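Local coordinates for TATA-box-binding protein (PDB 2Z8U) that probably serves as a general archaeal transcription factor that binds the TATA box of promoters near the site of transcription initiation, at residues B[29-32]-B[33-37]; B[62-65]-B[66-70]. All blocks are in the same frame, centred on the assembly; numbering follows the deposited sequence.

Interaction 1 of 2, residues B[29-32]-B[33-37]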
loop_
_atom_site.group_PDB
_atom_site.type_symbol
_atom_site.label_atom_id
_atom_site.label_comp_id
_atom_site.label_asym_id
_atom_site.label_seq_id
_atom_site.Cartn_x
_atom_site.Cartn_y
_atom_site.Cartn_z
ATOM N N ASP B 29 -42.465 -7.332 7.115
ATOM C CA ASP B 29 -42.912 -7.495 5.736
ATOM C C ASP B 29 -42.901 -6.116 5.100
ATOM O O ASP B 29 -43.846 -5.363 5.252
ATOM C CB ASP B 29 -44.314 -8.131 5.751
ATOM C CG ASP B 29 -44.935 -8.308 4.378
ATOM O OD1 ASP B 29 -44.465 -7.755 3.354
ATOM O OD2 ASP B 29 -45.936 -9.060 4.345
ATOM N N LEU B 30 -41.837 -5.791 4.371
ATOM C CA LEU B 30 -41.707 -4.439 3.770
ATOM C C LEU B 30 -42.721 -4.118 2.655
ATOM O O LEU B 30 -43.059 -2.947 2.447
ATOM C CB LEU B 30 -40.269 -4.214 3.269
ATOM C CG LEU B 30 -39.196 -4.259 4.375
ATOM C CD1 LEU B 30 -37.826 -4.046 3.780
ATOM C CD2 LEU B 30 -39.485 -3.217 5.482
ATOM N N GLU B 31 -43.192 -5.138 1.937
ATOM C CA GLU B 31 -44.271 -4.922 0.965
ATOM C C GLU B 31 -45.544 -4.334 1.635
ATOM O O GLU B 31 -46.154 -3.403 1.110
ATOM C CB GLU B 31 -44.590 -6.192 0.170
ATOM C CG GLU B 31 -45.795 -6.011 -0.787
ATOM C CD GLU B 31 -46.061 -7.202 -1.684
ATOM O OE1 GLU B 31 -45.456 -8.281 -1.453
ATOM O OE2 GLU B 31 -46.878 -7.054 -2.631
ATOM N N GLU B 32 -45.932 -4.877 2.786
ATOM C CA GLU B 32 -47.072 -4.357 3.532
ATOM C C GLU B 32 -46.786 -2.991 4.160
ATOM O O GLU B 32 -47.671 -2.157 4.227
ATOM C CB GLU B 32 -47.522 -5.354 4.602
ATOM C CG GLU B 32 -48.298 -6.534 4.007
ATOM C CD GLU B 32 -49.006 -7.366 5.058
ATOM O OE1 GLU B 32 -48.825 -7.097 6.263
ATOM O OE2 GLU B 32 -49.740 -8.298 4.665
ATOM N N VAL B 33 -45.551 -2.758 4.608
ATOM C CA VAL B 33 -45.147 -1.414 5.101
ATOM C C VAL B 33 -45.328 -0.396 3.968
ATOM O O VAL B 33 -45.914 0.682 4.157
ATOM C CB VAL B 33 -43.687 -1.427 5.649
ATOM C CG1 VAL B 33 -43.225 -0.039 6.063
ATOM C CG2 VAL B 33 -43.565 -2.378 6.834
ATOM N N ALA B 34 -44.883 -0.747 2.766
ATOM C CA ALA B 34 -45.056 0.155 1.626
ATOM C C ALA B 34 -46.524 0.408 1.269
ATOM O O ALA B 34 -46.869 1.483 0.758
ATOM C CB ALA B 34 -44.279 -0.361 0.420
ATOM N N MET B 35 -47.394 -0.563 1.548
ATOM C CA MET B 35 -48.833 -0.370 1.337
ATOM C C MET B 35 -49.450 0.684 2.253
ATOM O O MET B 35 -50.488 1.249 1.936
ATOM C CB MET B 35 -49.596 -1.672 1.533
ATOM C CG MET B 35 -49.342 -2.682 0.452
ATOM S SD MET B 35 -50.262 -4.170 0.830
ATOM C CE MET B 35 -49.919 -5.158 -0.577
ATOM N N ILE B 36 -48.835 0.946 3.388
ATOM C CA ILE B 36 -49.490 1.875 4.306
ATOM C C ILE B 36 -48.745 3.170 4.559
ATOM O O ILE B 36 -49.380 4.197 4.801
ATOM C CB ILE B 36 -49.906 1.205 5.629
ATOM C CG1 ILE B 36 -48.693 0.604 6.315
ATOM C CG2 ILE B 36 -51.068 0.192 5.384
ATOM C CD1 ILE B 36 -48.956 -0.009 7.663
ATOM N N LEU B 37 -47.421 3.149 4.512
ATOM C CA LEU B 37 -46.684 4.404 4.648
ATOM C C LEU B 37 -46.795 5.247 3.390
ATOM O O LEU B 37 -46.475 4.788 2.298
ATOM C CB LEU B 37 -45.216 4.174 4.982
ATOM C CG LEU B 37 -44.907 3.426 6.272
ATOM C CD1 LEU B 37 -43.400 3.452 6.503
ATOM C CD2 LEU B 37 -45.658 4.021 7.459
#
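Met35 lies back along the helix toward Glu31, one turn earlier, and the two side chains pass each other at a slant, with the methyl CE of Met35 4.1 Å from OE2 of Glu31. The thioether owes this course to its first torsion, which sets CG opposite its own carbonyl carbon (chi1 -70°) and brings that CG to 3.3 Å from the backbone O of Glu31. The same oxygen accepts the N-H of Met35, so one carbonyl meets both the N-H, by a hydrogen bond, and CG, by simple contact. An unbranched, flexible methionine suits this outer face, where Glu31 and Glu32 are exposed.

The inward face is made differently. Val33 directs CG2 back toward the N-terminal end of the helix, 3.4 Å from the backbone O of Asp29, and the same methyl makes a looser apolar contact with CD2 of Leu30 at 4.4 Å. The N-H of Val33 meets Asp29 O in the carbonyl plane, and Ala34 N donates to Leu30 O at 2.9 Å; the small CB of Ala34 rests beside that acceptor. At the start of the helix Asp29 is the N-cap: its OD1 accepts from Glu32 N at 3.3 Å, the N-H arriving from above the carboxylate plane. Its negative charge would also be expected to interact favourably with the helix dipole. Toward the other end, Val33 O takes bonds from both Ile36 N and Leu37 N.

The short helix 30-36 of the first repeat thus turns its apolar side to the rest of the fold: Leu30 and Leu37 rest on Ile63 of strand 59-63, Val33 and Ala34 on Leu50 of strand 50-54, while Val33 and Ile36 also reach Leu91 of the long helix 77-94.

Interaction 2 of 2, residues B[62-65]-B[66-70]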
loop_
_atom_site.group_PDB
_atom_site.type_symbol
_atom_site.label_atom_id
_atom_site.label_comp_id
_atom_site.label_asym_id
_atom_site.label_seq_id
_atom_site.Cartn_x
_atom_site.Cartn_y
_atom_site.Cartn_z
ATOM N N LEU B 62 -35.036 4.651 7.075
ATOM C CA LEU B 62 -34.684 3.506 6.271
ATOM C C LEU B 62 -35.028 2.292 7.110
ATOM O O LEU B 62 -34.558 2.165 8.249
ATOM C CB LEU B 62 -33.194 3.525 5.904
ATOM C CG LEU B 62 -32.566 2.303 5.204
ATOM C CD1 LEU B 62 -33.225 1.964 3.880
ATOM C CD2 LEU B 62 -31.065 2.529 5.010
ATOM N N ILE B 63 -35.915 1.450 6.576
ATOM C CA ILE B 63 -36.402 0.296 7.320
ATOM C C ILE B 63 -36.002 -1.013 6.635
ATOM O O ILE B 63 -36.276 -1.195 5.448
ATOM C CB ILE B 63 -37.944 0.314 7.471
ATOM C CG1 ILE B 63 -38.434 1.679 7.989
ATOM C CG2 ILE B 63 -38.397 -0.862 8.363
ATOM C CD1 ILE B 63 -39.938 1.822 8.084
ATOM N N PHE B 64 -35.413 -1.933 7.401
ATOM C CA PHE B 64 -35.010 -3.235 6.862
ATOM C C PHE B 64 -35.937 -4.366 7.335
ATOM O O PHE B 64 -36.606 -4.235 8.358
ATOM C CB PHE B 64 -33.558 -3.520 7.266
ATOM C CG PHE B 64 -32.544 -2.668 6.541
ATOM C CD1 PHE B 64 -32.197 -2.950 5.215
ATOM C CD2 PHE B 64 -31.940 -1.600 7.174
ATOM C CE1 PHE B 64 -31.251 -2.172 4.537
ATOM C CE2 PHE B 64 -30.981 -0.815 6.509
ATOM C CZ PHE B 64 -30.640 -1.109 5.184
ATOM N N ARG B 65 -35.962 -5.475 6.587
ATOM C CA ARG B 65 -36.685 -6.692 6.980
ATOM C C ARG B 65 -36.247 -7.211 8.374
ATOM O O ARG B 65 -37.055 -7.734 9.115
ATOM C CB ARG B 65 -36.492 -7.786 5.897
ATOM C CG ARG B 65 -37.346 -9.041 6.045
ATOM C CD ARG B 65 -37.512 -9.802 4.686
ATOM N NE ARG B 65 -38.015 -8.903 3.631
ATOM C CZ ARG B 65 -39.302 -8.581 3.430
ATOM N NH1 ARG B 65 -40.277 -9.109 4.172
ATOM N NH2 ARG B 65 -39.622 -7.728 2.464
ATOM N N SER B 66 -34.973 -7.054 8.715
ATOM C CA SER B 66 -34.448 -7.388 10.062
ATOM C C SER B 66 -35.124 -6.611 11.202
ATOM O O SER B 66 -35.013 -6.983 12.366
ATOM C CB SER B 66 -32.951 -7.097 10.125
ATOM O OG SER B 66 -32.726 -5.685 10.085
ATOM N N GLY B 67 -35.787 -5.517 10.869
ATOM C CA GLY B 67 -36.362 -4.639 11.883
ATOM C C GLY B 67 -35.475 -3.443 12.184
ATOM O O GLY B 67 -35.919 -2.514 12.867
ATOM N N LYS B 68 -34.235 -3.465 11.682
ATOM C CA LYS B 68 -33.322 -2.313 11.806
ATOM C C LYS B 68 -33.891 -1.084 11.111
ATOM O O LYS B 68 -34.392 -1.171 9.986
ATOM C CB LYS B 68 -31.946 -2.617 11.206
ATOM C CG LYS B 68 -30.990 -1.406 11.214
ATOM C CD LYS B 68 -29.658 -1.814 10.605
ATOM C CE LYS B 68 -28.620 -0.737 10.756
ATOM N NZ LYS B 68 -27.382 -1.166 10.032
ATOM N N VAL B 69 -33.783 0.057 11.787
ATOM C CA VAL B 69 -34.223 1.337 11.282
ATOM C C VAL B 69 -33.062 2.336 11.464
ATOM O O VAL B 69 -32.403 2.378 12.528
ATOM C CB VAL B 69 -35.511 1.833 12.019
ATOM C CG1 VAL B 69 -35.902 3.270 11.576
ATOM C CG2 VAL B 69 -36.699 0.873 11.799
ATOM N N ASN B 70 -32.798 3.120 10.418
ATOM C CA ASN B 70 -31.876 4.259 10.491
ATOM C C ASN B 70 -32.695 5.499 10.155
ATOM O O ASN B 70 -33.577 5.455 9.287
ATOM C CB ASN B 70 -30.724 4.094 9.504
ATOM C CG ASN B 70 -29.792 2.926 9.862
ATOM O OD1 ASN B 70 -29.581 2.600 11.039
ATOM N ND2 ASN B 70 -29.238 2.285 8.837
#
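Leu62 and Asn70 form an antiparallel hydrogen-bonded pair: Leu62 N donates to Asn70 O at 2.8 Å, and Asn70 N returns a bond to Leu62 O at 3.0 Å. CA of Val69 also approaches that second carbonyl in a CA-H...O contact. Ile63, next along, faces Val69 in a non-hydrogen-bonded pair, and their CG2 methyls meet at 4.2 Å on the opposite face of the sheet from Leu62; branched residues suit both the extended backbone and this buried side.

Phe64 closes the strand pairing, its N-H pointing nearly straight at Lys68 O. The ring lies alongside the aliphatic part of Lys68, CD2 being 4.1 Å from CD of the lysine. A long side chain suits this place: its methylenes border the ring while NZ forms a salt bridge with Glu129 of the second subunit.

Phe64 O accepts from Gly67 N at 2.9 Å, closing a type I turn with Arg65 and Ser66 at its corners. The Arg65 side chain leaves the hairpin to pack on Leu30, its NH2 in a weak hydrogen bond to Tyr42 OH. With chi1 at 70°, Ser66 OG sits between its backbone N and carbonyl carbon and accepts from Lys68 N at 3.1 Å, an ST turn. Replacing Ser66 with alanine removes OG, and the Lys68 N-H would probably lose this acceptor, leaving the turn less firmly set. Gly67 suits its place because a CB at its backbone angles would jam against Ser66 O.

Main-chain hydrogen bonds mostly hold the hairpin, Ser66 OG adding an acceptor in the turn, Ile63 and Val69 a buried apolar side, and Lys68 a charge for the second subunit.

Interactions 1 and 2 lie in the same repeat, their centres about 12 Å apart, and meet where Leu30 packs on the end of strand 59-63: its CD1 is 3.6 Å from Ile63 O. Interaction 2 is the more buried, with five of nine touching residues buried against two of eight in the more peripheral interaction 1. In 29-37 one short helix with its cap is held by bonds along its own backbone, acidic residues and a methionine outward and aliphatic ones against the sheet. In 62-70 two neighbouring strands are joined through a tight turn, and Lys68 reaches another subunit, whereas no other chain of the assembly touches 29-37. Arg65 links the two, packing against Asp29 and Leu30.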